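Local coordinates for protein pseudopodium-enriched atypical kinase 1 (Homo sapiens, PDB 6BHC) that is a pseudokinase with an unusual catalytic cleft that dimerises in a novel way and probably acts as a signalling scaffold rather than an active enzyme, at residues S53-D62 / F124-L132; K195-L206 / K275-L285. The protein carries 1 engineered substitution. One frame throughout, in Å; residues are numbered along the deposited sequence.

Contact 1. Residues S53-D62 / F124-L132; sequences SWSDFRLTSD and FLAEVPNRL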
# COMPACT_ATOMS: atom_id res chain seq x y z
N SER A 53 -22.46 29.98 -27.66
CA SER A 53 -21.56 29.10 -26.92
C SER A 53 -20.69 28.27 -27.85
O SER A 53 -19.68 27.72 -27.39
CB SER A 53 -22.37 28.20 -25.99
OG SER A 53 -23.07 28.97 -25.03
N TRP A 54 -21.06 28.16 -29.13
CA TRP A 54 -20.21 27.48 -30.09
C TRP A 54 -18.88 28.20 -30.28
O TRP A 54 -17.86 27.57 -30.58
CB TRP A 54 -20.94 27.34 -31.43
CG TRP A 54 -20.05 26.93 -32.56
CD1 TRP A 54 -19.55 27.74 -33.54
CD2 TRP A 54 -19.56 25.61 -32.84
NE1 TRP A 54 -18.78 27.00 -34.41
CE2 TRP A 54 -18.77 25.69 -34.00
CE3 TRP A 54 -19.72 24.37 -32.21
CZ2 TRP A 54 -18.14 24.58 -34.55
CZ3 TRP A 54 -19.09 23.27 -32.76
CH2 TRP A 54 -18.30 23.38 -33.91
N SER A 55 -18.87 29.52 -30.10
CA SER A 55 -17.64 30.30 -30.21
C SER A 55 -16.76 30.18 -28.98
O SER A 55 -15.57 30.52 -29.05
CB SER A 55 -17.98 31.77 -30.47
OG SER A 55 -16.80 32.56 -30.56
N ASP A 56 -17.29 29.70 -27.86
CA ASP A 56 -16.51 29.53 -26.64
C ASP A 56 -15.67 28.27 -26.64
O ASP A 56 -14.90 28.06 -25.70
CB ASP A 56 -17.44 29.54 -25.42
CG ASP A 56 -18.00 30.91 -25.11
OD1 ASP A 56 -17.35 31.91 -25.47
OD2 ASP A 56 -19.09 30.98 -24.51
N PHE A 57 -15.80 27.42 -27.65
CA PHE A 57 -15.03 26.18 -27.75
C PHE A 57 -14.06 26.32 -28.91
O PHE A 57 -14.43 26.16 -30.07
CB PHE A 57 -15.96 24.98 -27.93
CG PHE A 57 -16.76 24.65 -26.70
CD1 PHE A 57 -18.00 25.21 -26.49
CD2 PHE A 57 -16.25 23.77 -25.75
CE1 PHE A 57 -18.74 24.91 -25.36
CE2 PHE A 57 -16.98 23.47 -24.62
CZ PHE A 57 -18.22 24.04 -24.42
N ARG A 58 -12.80 26.62 -28.59
CA ARG A 58 -11.75 26.75 -29.58
C ARG A 58 -11.18 25.37 -29.87
O ARG A 58 -10.54 24.76 -29.01
CB ARG A 58 -10.66 27.71 -29.10
CG ARG A 58 -11.09 29.16 -28.98
CD ARG A 58 -11.76 29.45 -27.64
NE ARG A 58 -10.91 29.06 -26.51
CZ ARG A 58 -9.99 29.84 -25.96
NH1 ARG A 58 -9.80 31.07 -26.43
NH2 ARG A 58 -9.27 29.40 -24.93
N LEU A 59 -11.43 24.86 -31.07
CA LEU A 59 -10.93 23.55 -31.45
C LEU A 59 -9.41 23.58 -31.54
O LEU A 59 -8.83 24.42 -32.24
CB LEU A 59 -11.53 23.11 -32.79
CG LEU A 59 -13.06 23.01 -32.83
CD1 LEU A 59 -13.51 22.42 -34.16
CD2 LEU A 59 -13.57 22.18 -31.67
N THR A 60 -8.76 22.66 -30.83
CA THR A 60 -7.31 22.59 -30.81
C THR A 60 -6.73 21.96 -32.06
O THR A 60 -5.50 21.96 -32.23
CB THR A 60 -6.84 21.81 -29.57
OG1 THR A 60 -7.35 20.47 -29.64
CG2 THR A 60 -7.35 22.48 -28.31
N SER A 61 -7.57 21.42 -32.94
CA SER A 61 -7.10 20.78 -34.16
C SER A 61 -8.26 20.72 -35.15
O SER A 61 -9.43 20.74 -34.75
CB SER A 61 -6.55 19.38 -33.90
OG SER A 61 -6.22 18.72 -35.11
N ASP A 62 -7.92 20.66 -36.43
CA ASP A 62 -8.93 20.52 -37.47
C ASP A 62 -9.21 19.08 -37.85
O ASP A 62 -10.26 18.79 -38.43
CB ASP A 62 -8.52 21.31 -38.72
CG ASP A 62 -8.63 22.81 -38.52
OD1 ASP A 62 -9.37 23.24 -37.61
OD2 ASP A 62 -7.99 23.56 -39.29
N PHE A 124 -26.13 21.72 -26.73
CA PHE A 124 -26.79 22.87 -27.34
C PHE A 124 -26.81 22.68 -28.85
O PHE A 124 -26.13 21.82 -29.40
CB PHE A 124 -26.08 24.18 -26.96
CG PHE A 124 -24.63 24.22 -27.35
CD1 PHE A 124 -23.65 23.73 -26.49
CD2 PHE A 124 -24.23 24.75 -28.57
CE1 PHE A 124 -22.32 23.77 -26.85
CE2 PHE A 124 -22.90 24.79 -28.93
CZ PHE A 124 -21.94 24.30 -28.07
N LEU A 125 -27.62 23.51 -29.51
CA LEU A 125 -27.66 23.57 -30.96
C LEU A 125 -26.66 24.61 -31.46
O LEU A 125 -26.41 25.62 -30.80
CB LEU A 125 -29.06 23.92 -31.46
CG LEU A 125 -30.20 22.96 -31.09
CD1 LEU A 125 -31.53 23.53 -31.55
CD2 LEU A 125 -29.96 21.59 -31.70
N ALA A 126 -26.10 24.36 -32.64
CA ALA A 126 -25.11 25.27 -33.19
C ALA A 126 -24.98 25.03 -34.69
O ALA A 126 -25.13 23.91 -35.17
CB ALA A 126 -23.75 25.10 -32.51
N GLU A 127 -24.69 26.11 -35.41
CA GLU A 127 -24.39 26.03 -36.84
C GLU A 127 -22.93 25.62 -37.00
O GLU A 127 -22.02 26.37 -36.63
CB GLU A 127 -24.66 27.37 -37.52
CG GLU A 127 -26.13 27.78 -37.53
CD GLU A 127 -26.36 29.12 -38.19
OE1 GLU A 127 -25.37 29.85 -38.43
OE2 GLU A 127 -27.52 29.45 -38.49
N VAL A 128 -22.71 24.43 -37.55
CA VAL A 128 -21.36 23.87 -37.66
C VAL A 128 -20.94 23.91 -39.13
O VAL A 128 -21.74 23.57 -40.01
CB VAL A 128 -21.31 22.43 -37.11
CG1 VAL A 128 -19.89 21.90 -37.11
CG2 VAL A 128 -21.90 22.39 -35.71
N PRO A 129 -19.71 24.32 -39.44
CA PRO A 129 -19.25 24.28 -40.83
C PRO A 129 -19.22 22.86 -41.36
O PRO A 129 -18.89 21.91 -40.65
CB PRO A 129 -17.84 24.87 -40.75
CG PRO A 129 -17.83 25.68 -39.50
CD PRO A 129 -18.73 24.96 -38.54
N ASN A 130 -19.58 22.72 -42.64
CA ASN A 130 -19.62 21.40 -43.27
C ASN A 130 -18.24 20.77 -43.39
O ASN A 130 -18.14 19.54 -43.46
CB ASN A 130 -20.26 21.50 -44.66
CG ASN A 130 -21.74 21.82 -44.60
OD1 ASN A 130 -22.27 22.20 -43.56
ND2 ASN A 130 -22.42 21.65 -45.73
N ARG A 131 -17.17 21.58 -43.40
CA ARG A 131 -15.83 21.03 -43.52
C ARG A 131 -15.45 20.17 -42.32
O ARG A 131 -14.57 19.31 -42.44
CB ARG A 131 -14.82 22.16 -43.69
CG ARG A 131 -14.85 23.20 -42.58
CD ARG A 131 -13.81 24.28 -42.80
NE ARG A 131 -13.84 25.28 -41.75
CZ ARG A 131 -13.19 25.17 -40.59
NH1 ARG A 131 -12.45 24.10 -40.35
NH2 ARG A 131 -13.28 26.14 -39.68
N LEU A 132 -16.10 20.37 -41.18
CA LEU A 132 -15.83 19.54 -40.00
C LEU A 132 -16.54 18.20 -40.07
O LEU A 132 -16.06 17.21 -39.51
CB LEU A 132 -16.24 20.29 -38.73
CG LEU A 132 -15.50 21.59 -38.43
CD1 LEU A 132 -16.13 22.29 -37.23
CD2 LEU A 132 -14.03 21.32 -38.20
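W54 and A126 bring the two backbones to 6.2 Å between their CA atoms, the closest of the aligned pairs, without a single hydrogen bond joining the segments. Both belong to the antiparallel sheet of the kinase N-lobe: strand 57-59 pairs with strand 71-78 and strand 123-128 with strand 143-150, and the space between the two segments is bridged mainly by side chains. The indole of W54 carries most of the contact. With CG anti to the backbone N (chi1 167°), its six-membered ring reaches V128 and P129, while W54 CB rests on A126 CB at 3.8 Å. V128 meets the indole nearly at a right angle: its CG2 sits over one face, near the rim, and its CG1 comes to 3.9 Å from W54 CH2. Over that face too lies the carbonyl oxygen E127 O, 4.0 Å above the ring plane. L132 CD1 instead approaches the indole edge, 4.1 Å from W54 CZ2. V88 and I90 of strand 85-91 also touch W54, so the indole joins that strand to strand 123-128. Cut back to alanine, the site would keep CB against A126 and F124, but V128, P129 and L132 would probably lose the indole that fills the space between them and strand 85-91. At the other end F124 turns its CE2 toward W54 N, 3.8 Å away, and receives S53 CB over one ring face. F57 slides past F124 in the opposite direction, their CE1 atoms 4.0 Å apart. L59 and L132 finish the row tip to tip, L59 CD1 facing L132 CD1 at 4.0 Å.

Contact 2. Residues K195-L206 / K275-L285; sequences KPYHVTHCDLRL and KKCDEFQTGIL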
# COMPACT_ATOMS: atom_id res chain seq x y z
N LYS A 195 -29.02 -2.80 -16.16
CA LYS A 195 -30.06 -3.75 -15.79
C LYS A 195 -31.03 -3.21 -14.75
O LYS A 195 -32.25 -3.38 -14.93
CB LYS A 195 -29.42 -5.06 -15.33
CG LYS A 195 -28.47 -5.66 -16.35
CD LYS A 195 -29.16 -5.88 -17.69
CE LYS A 195 -28.20 -6.45 -18.72
NZ LYS A 195 -28.87 -6.67 -20.04
N PRO A 196 -30.60 -2.58 -13.65
CA PRO A 196 -31.59 -2.06 -12.68
C PRO A 196 -32.47 -0.97 -13.25
O PRO A 196 -33.54 -0.70 -12.69
CB PRO A 196 -30.71 -1.54 -11.53
CG PRO A 196 -29.43 -2.27 -11.67
CD PRO A 196 -29.22 -2.40 -13.15
N TYR A 197 -32.07 -0.32 -14.34
CA TYR A 197 -32.92 0.64 -15.03
C TYR A 197 -33.82 -0.01 -16.07
O TYR A 197 -34.69 0.67 -16.62
CB TYR A 197 -32.06 1.72 -15.71
CG TYR A 197 -31.29 2.60 -14.76
CD1 TYR A 197 -31.89 3.69 -14.15
CD2 TYR A 197 -29.95 2.35 -14.49
CE1 TYR A 197 -31.19 4.50 -13.28
CE2 TYR A 197 -29.23 3.16 -13.63
CZ TYR A 197 -29.86 4.23 -13.02
OH TYR A 197 -29.15 5.04 -12.16
N HIS A 198 -33.63 -1.31 -16.34
CA HIS A 198 -34.34 -2.01 -17.41
C HIS A 198 -34.12 -1.33 -18.75
O HIS A 198 -35.05 -1.09 -19.52
CB HIS A 198 -35.83 -2.14 -17.09
CG HIS A 198 -36.12 -2.93 -15.86
ND1 HIS A 198 -36.20 -2.36 -14.61
CD2 HIS A 198 -36.34 -4.26 -15.68
CE1 HIS A 198 -36.47 -3.30 -13.72
NE2 HIS A 198 -36.55 -4.46 -14.34
N VAL A 199 -32.86 -1.01 -19.04
CA VAL A 199 -32.46 -0.35 -20.27
C VAL A 199 -31.62 -1.32 -21.08
O VAL A 199 -30.70 -1.96 -20.55
CB VAL A 199 -31.70 0.95 -19.98
CG1 VAL A 199 -31.08 1.51 -21.26
CG2 VAL A 199 -32.62 1.98 -19.35
N THR A 200 -31.94 -1.44 -22.37
CA THR A 200 -31.15 -2.23 -23.31
C THR A 200 -30.56 -1.29 -24.36
O THR A 200 -31.27 -0.43 -24.90
CB THR A 200 -32.01 -3.30 -23.99
OG1 THR A 200 -33.08 -2.67 -24.71
CG2 THR A 200 -32.59 -4.26 -22.96
N HIS A 201 -29.27 -1.45 -24.64
CA HIS A 201 -28.59 -0.54 -25.56
C HIS A 201 -29.09 -0.73 -26.99
O HIS A 201 -29.41 0.25 -27.68
CB HIS A 201 -27.08 -0.76 -25.48
CG HIS A 201 -26.28 0.25 -26.24
ND1 HIS A 201 -26.07 0.17 -27.60
CD2 HIS A 201 -25.63 1.37 -25.82
CE1 HIS A 201 -25.33 1.19 -27.99
NE2 HIS A 201 -25.05 1.93 -26.93
N CYS A 202 -29.16 -1.98 -27.45
CA CYS A 202 -29.73 -2.39 -28.73
C CYS A 202 -28.92 -1.96 -29.94
O CYS A 202 -29.36 -2.16 -31.08
CB CYS A 202 -31.17 -1.89 -28.91
SG CYS A 202 -32.33 -2.51 -27.67
N ASP A 203 -27.74 -1.37 -29.75
CA ASP A 203 -26.90 -0.97 -30.87
C ASP A 203 -25.43 -1.09 -30.48
O ASP A 203 -24.63 -0.17 -30.66
CB ASP A 203 -27.25 0.45 -31.33
CG ASP A 203 -26.66 0.78 -32.69
OD1 ASP A 203 -26.51 -0.15 -33.52
OD2 ASP A 203 -26.36 1.96 -32.94
N LEU A 204 -25.06 -2.24 -29.92
CA LEU A 204 -23.69 -2.48 -29.48
C LEU A 204 -22.84 -2.81 -30.70
O LEU A 204 -22.83 -3.94 -31.19
CB LEU A 204 -23.65 -3.60 -28.45
CG LEU A 204 -24.29 -3.28 -27.10
CD1 LEU A 204 -24.26 -4.49 -26.18
CD2 LEU A 204 -23.58 -2.10 -26.45
N ARG A 205 -22.12 -1.80 -31.21
CA ARG A 205 -21.20 -1.97 -32.32
C ARG A 205 -19.85 -1.38 -31.93
O ARG A 205 -19.77 -0.49 -31.07
CB ARG A 205 -21.74 -1.31 -33.60
CG ARG A 205 -22.93 -2.04 -34.19
CD ARG A 205 -23.49 -1.35 -35.44
NE ARG A 205 -24.22 -0.13 -35.12
CZ ARG A 205 -23.80 1.09 -35.43
NH1 ARG A 205 -22.65 1.26 -36.08
NH2 ARG A 205 -24.52 2.15 -35.10
N LEU A 206 -18.79 -1.89 -32.56
CA LEU A 206 -17.44 -1.52 -32.15
C LEU A 206 -17.18 -0.03 -32.33
O LEU A 206 -16.38 0.55 -31.60
CB LEU A 206 -16.41 -2.35 -32.92
CG LEU A 206 -16.38 -3.85 -32.60
CD1 LEU A 206 -15.28 -4.55 -33.38
CD2 LEU A 206 -16.21 -4.08 -31.11
N LYS A 275 -35.53 -9.96 -22.62
CA LYS A 275 -34.59 -8.85 -22.50
C LYS A 275 -33.15 -9.35 -22.50
O LYS A 275 -32.38 -9.06 -21.57
CB LYS A 275 -34.87 -8.05 -21.23
CG LYS A 275 -36.16 -7.24 -21.29
CD LYS A 275 -36.11 -6.20 -22.40
CE LYS A 275 -37.37 -5.36 -22.43
NZ LYS A 275 -37.30 -4.31 -23.49
N LYS A 276 -32.79 -10.09 -23.54
CA LYS A 276 -31.44 -10.63 -23.70
C LYS A 276 -30.78 -10.09 -24.96
O LYS A 276 -29.90 -10.74 -25.54
CB LYS A 276 -31.48 -12.16 -23.73
CG LYS A 276 -32.02 -12.81 -22.46
CD LYS A 276 -30.98 -12.81 -21.35
CE LYS A 276 -31.47 -13.58 -20.14
NZ LYS A 276 -31.77 -15.00 -20.46
N CYS A 277 -31.19 -8.89 -25.39
CA CYS A 277 -30.69 -8.34 -26.65
C CYS A 277 -29.21 -7.96 -26.54
O CYS A 277 -28.42 -8.26 -27.44
CB CYS A 277 -31.53 -7.13 -27.05
SG CYS A 277 -30.95 -6.30 -28.55
N ASP A 278 -28.83 -7.28 -25.45
CA ASP A 278 -27.45 -6.83 -25.33
C ASP A 278 -26.48 -8.00 -25.15
O ASP A 278 -25.34 -7.94 -25.62
CB ASP A 278 -27.31 -5.85 -24.16
CG ASP A 278 -27.96 -4.51 -24.45
OD1 ASP A 278 -28.21 -4.21 -25.64
OD2 ASP A 278 -28.21 -3.75 -23.49
N GLU A 279 -26.92 -9.07 -24.48
CA GLU A 279 -26.07 -10.25 -24.36
C GLU A 279 -25.80 -10.88 -25.72
O GLU A 279 -24.67 -11.29 -26.01
CB GLU A 279 -26.73 -11.27 -23.42
CG GLU A 279 -26.68 -10.89 -21.94
CD GLU A 279 -27.74 -9.88 -21.55
OE1 GLU A 279 -28.50 -9.43 -22.43
OE2 GLU A 279 -27.82 -9.53 -20.35
N PHE A 280 -26.82 -10.95 -26.58
CA PHE A 280 -26.64 -11.54 -27.90
C PHE A 280 -25.70 -10.71 -28.75
O PHE A 280 -24.86 -11.26 -29.48
CB PHE A 280 -28.00 -11.70 -28.59
CG PHE A 280 -27.91 -12.31 -29.96
CD1 PHE A 280 -27.90 -13.68 -30.12
CD2 PHE A 280 -27.86 -11.50 -31.09
CE1 PHE A 280 -27.82 -14.24 -31.38
CE2 PHE A 280 -27.79 -12.06 -32.35
CZ PHE A 280 -27.77 -13.43 -32.50
N GLN A 281 -25.81 -9.38 -28.68
CA GLN A 281 -24.93 -8.53 -29.48
C GLN A 281 -23.49 -8.56 -28.96
O GLN A 281 -22.55 -8.38 -29.74
CB GLN A 281 -25.46 -7.09 -29.50
CG GLN A 281 -26.74 -6.93 -30.30
CD GLN A 281 -27.18 -5.48 -30.42
OE1 GLN A 281 -26.73 -4.61 -29.67
NE2 GLN A 281 -28.08 -5.21 -31.36
N THR A 282 -23.31 -8.80 -27.66
CA THR A 282 -21.96 -8.95 -27.12
C THR A 282 -21.27 -10.19 -27.67
O THR A 282 -20.05 -10.19 -27.87
CB THR A 282 -22.01 -8.99 -25.59
OG1 THR A 282 -22.62 -7.79 -25.10
CG2 THR A 282 -20.62 -9.12 -25.00
N GLY A 283 -22.03 -11.26 -27.94
CA GLY A 283 -21.45 -12.44 -28.53
C GLY A 283 -20.93 -12.21 -29.94
O GLY A 283 -19.92 -12.79 -30.34
N ILE A 284 -21.62 -11.35 -30.70
CA ILE A 284 -21.12 -10.98 -32.02
C ILE A 284 -19.84 -10.17 -31.91
O ILE A 284 -18.91 -10.32 -32.71
CB ILE A 284 -22.21 -10.22 -32.80
CG1 ILE A 284 -23.42 -11.12 -33.07
CG2 ILE A 284 -21.66 -9.65 -34.10
CD1 ILE A 284 -24.51 -10.46 -33.86
N LEU A 285 -19.76 -9.30 -30.90
CA LEU A 285 -18.58 -8.46 -30.73
C LEU A 285 -17.33 -9.29 -30.45
O LEU A 285 -16.23 -8.89 -30.82
CB LEU A 285 -18.80 -7.44 -29.61
CG LEU A 285 -19.90 -6.41 -29.83
CD1 LEU A 285 -19.93 -5.42 -28.68
CD2 LEU A 285 -19.71 -5.68 -31.16
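D278 grips the backbone of H201 and C202 with both carboxylate oxygens, each through its syn lone pair: H201 N reaches D278 OD2 at 2.8 Å and C202 N reaches D278 OD1 at 3.0 Å, the latter almost straight (175°). This is the familiar kinase arrangement in which an aspartate of the F helix holds the catalytic loop, here with H201-C202-D203 where active kinases carry HRD. One turn on, the extended side chain of Q281 (chi2 -175°) adds a second polar link. Its OE1 accepts from L204 N at 2.9 Å, the donor standing above the amide plane, while NE2 bonds R263 O and, weakly, C202 O. The charged contribution is the salt bridge of K195 NZ to E279 OE2, 3.1 Å. Apolar contacts follow: L204 CD1 lies 3.9 Å from D278 CB, and L285 CD2 is 3.8 Å from L206 CD2. C202 SG and C277 SG stand 4.1 Å apart. Helix 173-194 lies against the same cluster, L191 touching L204, D278 and T282, while strand 247-248 pairs with strand 199-200 and helix 158-163 packs on L206.

Overall arrangement
The pair illustrates how one kinase fold uses different chemistry in its two lobes. Contact 1 lies toward the periphery, its centre about 30 Å from the centre of the chain, is partly buried, and is carried by apolar groups with no hydrogen bond across it. Contact 2 is buried, its centre about 11 Å from the centre of the chain, and joins loop to helix through backbone amides, a carboxylate, an amide and a salt bridge, with leucines packed alongside. They share no helix or strand. The centres of contact 1 and contact 2 are about 33 Å apart, and their nearest atoms about 18 Å. They also follow one another along the chain, and the second protein chain of the assembly touches neither.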